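Local coordinates for protein AvrRxo1-ORF2 (Xanthomonas oryzae pv. oryzicola, PDB 4Z8T) that binds the type III effector AvrRxo1-ORF1, which has a polynucleotide kinase domain, and probably serves as its chaperone, at residues 81-84 and 85-88. Sequence-based numbering, arbitrary orientation.
Sequences VMTL and KEFA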
ATOM      1  N   VAL B  81     -12.470  -5.438 -17.150  1.00 38.84           N
ATOM      2  CA  VAL B  81     -13.431  -6.339 -17.782  1.00 39.45           C
ATOM      3  C   VAL B  81     -14.780  -5.632 -17.886  1.00 39.23           C
ATOM      4  O   VAL B  81     -15.337  -5.201 -16.878  1.00 37.83           O
ATOM      5  CB  VAL B  81     -13.576  -7.646 -16.975  1.00 37.43           C
ATOM      6  CG1 VAL B  81     -14.755  -8.470 -17.475  1.00 38.20           C
ATOM      7  CG2 VAL B  81     -12.283  -8.449 -17.040  1.00 35.50           C
HETATM    8  N   MSE B  82     -15.305  -5.512 -19.104  1.00 41.42           N
HETATM    9  CA  MSE B  82     -16.488  -4.684 -19.344  1.00 42.48           C
HETATM   10  C   MSE B  82     -17.806  -5.460 -19.372  1.00 41.62           C
HETATM   11  O   MSE B  82     -18.884  -4.886 -19.165  1.00 41.32           O
HETATM   12  CB  MSE B  82     -16.320  -3.903 -20.649  1.00 44.66           C
HETATM   13  CG  MSE B  82     -15.177  -2.910 -20.637  1.00 43.33           C
HETATM   14 SE   MSE B  82     -15.526  -1.439 -19.418  1.00 51.32          SE
HETATM   15  CE  MSE B  82     -14.095  -1.780 -18.142  1.00 40.10           C
ATOM     16  N   THR B  83     -17.716  -6.767 -19.612  1.00 42.63           N
ATOM     17  CA  THR B  83     -18.898  -7.591 -19.849  1.00 41.59           C
ATOM     18  C   THR B  83     -18.914  -8.878 -19.027  1.00 42.59           C
ATOM     19  O   THR B  83     -17.861  -9.404 -18.666  1.00 41.20           O
ATOM     20  CB  THR B  83     -19.005  -7.953 -21.341  1.00 45.30           C
ATOM     21  OG1 THR B  83     -17.779  -8.557 -21.775  1.00 46.04           O
ATOM     22  CG2 THR B  83     -19.257  -6.705 -22.168  1.00 46.13           C
ATOM     23  N   LEU B  84     -20.115  -9.383 -18.748  1.00 41.82           N
ATOM     24  CA  LEU B  84     -20.279 -10.630 -18.006  1.00 42.32           C
ATOM     25  C   LEU B  84     -19.844 -11.836 -18.829  1.00 45.36           C
ATOM     26  O   LEU B  84     -19.508 -12.887 -18.277  1.00 43.20           O
ATOM     27  CB  LEU B  84     -21.728 -10.804 -17.556  1.00 44.85           C
ATOM     28  CG  LEU B  84     -22.254  -9.829 -16.503  1.00 44.24           C
ATOM     29  CD1 LEU B  84     -23.722 -10.078 -16.253  1.00 45.58           C
ATOM     30  CD2 LEU B  84     -21.492  -9.975 -15.209  1.00 40.09           C
ATOM     31  N   LYS B  85     -19.850 -11.679 -20.149  1.00 46.84           N
ATOM     32  CA  LYS B  85     -19.430 -12.743 -21.054  1.00 46.23           C
ATOM     33  C   LYS B  85     -17.921 -12.908 -20.961  1.00 46.67           C
ATOM     34  O   LYS B  85     -17.388 -14.015 -21.055  1.00 47.17           O
ATOM     35  CB  LYS B  85     -19.843 -12.398 -22.487  1.00 48.75           C
ATOM     36  CG  LYS B  85     -19.704 -13.535 -23.487  1.00 51.55           C
ATOM     37  CD  LYS B  85     -18.437 -13.407 -24.318  1.00 53.70           C
ATOM     38  CE  LYS B  85     -18.555 -14.212 -25.606  1.00 56.95           C
ATOM     39  NZ  LYS B  85     -19.726 -13.766 -26.414  1.00 60.73           N
ATOM     40  N   GLU B  86     -17.245 -11.784 -20.769  1.00 44.32           N
ATOM     41  CA  GLU B  86     -15.804 -11.744 -20.586  1.00 44.61           C
ATOM     42  C   GLU B  86     -15.468 -12.382 -19.245  1.00 40.61           C
ATOM     43  O   GLU B  86     -14.602 -13.254 -19.148  1.00 41.18           O
ATOM     44  CB  GLU B  86     -15.374 -10.280 -20.578  1.00 45.48           C
ATOM     45  CG  GLU B  86     -13.926  -9.985 -20.905  1.00 47.80           C
ATOM     46  CD  GLU B  86     -13.726  -8.512 -21.232  1.00 49.17           C
ATOM     47  OE1 GLU B  86     -14.709  -7.741 -21.134  1.00 48.25           O
ATOM     48  OE2 GLU B  86     -12.599  -8.122 -21.596  1.00 56.53           O
ATOM     49  N   PHE B  87     -16.176 -11.926 -18.217  1.00 36.55           N
ATOM     50  CA  PHE B  87     -15.979 -12.386 -16.850  1.00 37.43           C
ATOM     51  C   PHE B  87     -16.213 -13.885 -16.753  1.00 37.98           C
ATOM     52  O   PHE B  87     -15.548 -14.574 -15.983  1.00 36.03           O
ATOM     53  CB  PHE B  87     -16.923 -11.635 -15.910  1.00 35.52           C
ATOM     54  CG  PHE B  87     -16.686 -11.914 -14.452  1.00 29.60           C
ATOM     55  CD1 PHE B  87     -15.452 -11.661 -13.875  1.00 31.97           C
ATOM     56  CD2 PHE B  87     -17.701 -12.406 -13.656  1.00 29.50           C
ATOM     57  CE1 PHE B  87     -15.242 -11.909 -12.537  1.00 25.63           C
ATOM     58  CE2 PHE B  87     -17.499 -12.655 -12.317  1.00 32.44           C
ATOM     59  CZ  PHE B  87     -16.263 -12.404 -11.753  1.00 26.16           C
ATOM     60  N   ALA B  88     -17.160 -14.385 -17.542  1.00 36.83           N
ATOM     61  CA  ALA B  88     -17.432 -15.819 -17.610  1.00 39.33           C
ATOM     62  C   ALA B  88     -16.182 -16.646 -17.901  1.00 37.33           C
ATOM     63  O   ALA B  88     -15.956 -17.682 -17.273  1.00 40.44           O
ATOM     64  CB  ALA B  88     -18.492 -16.095 -18.655  1.00 43.45           C
TER
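Thr83 and Glu86 meet at the N-terminus of helix 84-94, where Thr83 is the N-cap residue. The loop at 81-83 comes from helix 63-77 and turns directly into the new helix. Lys85 sits in the first turn with its amine directed off the loop. Glu86 carries most of the contact. Glu86 N gives a weak capping bond to Thr83 OG1 (3.4 Å) and another weak bond to Thr83 O. A chi1 of 54° tucks the Thr83 hydroxyl in between its own N and C, facing the first turn. The Glu86 chain is extended and reaches back over the loop, roughly perpendicular to the Thr83 side chain. Glu86 OE1 accepts from Met82 N (3.1 Å), which comes from above the carboxylate plane. Thr83 OG1 also donates weakly to Glu86 OE1 (3.2 Å). A classical capping box would return a bond to the N-cap N-H; here Glu86 grips the amide one residue earlier. Val81 CG1 lies against Glu86 CB (3.6 Å), and the two side chains lie side by side, pointing opposite ways. Phe87 N makes a straighter bond to Thr83 O (3.1 Å, 163° at the hydrogen), the first i to i+4 bond of the helix. Phe87 CB packs loosely on Val81 CG1 (4.1 Å), while the Phe87 ring turns to the core and meets Tyr74 of helix 63-77 edge-to-face. Ala88 N makes the next such bond, to Leu84 O at 2.9 Å, from 38° above the carbonyl plane.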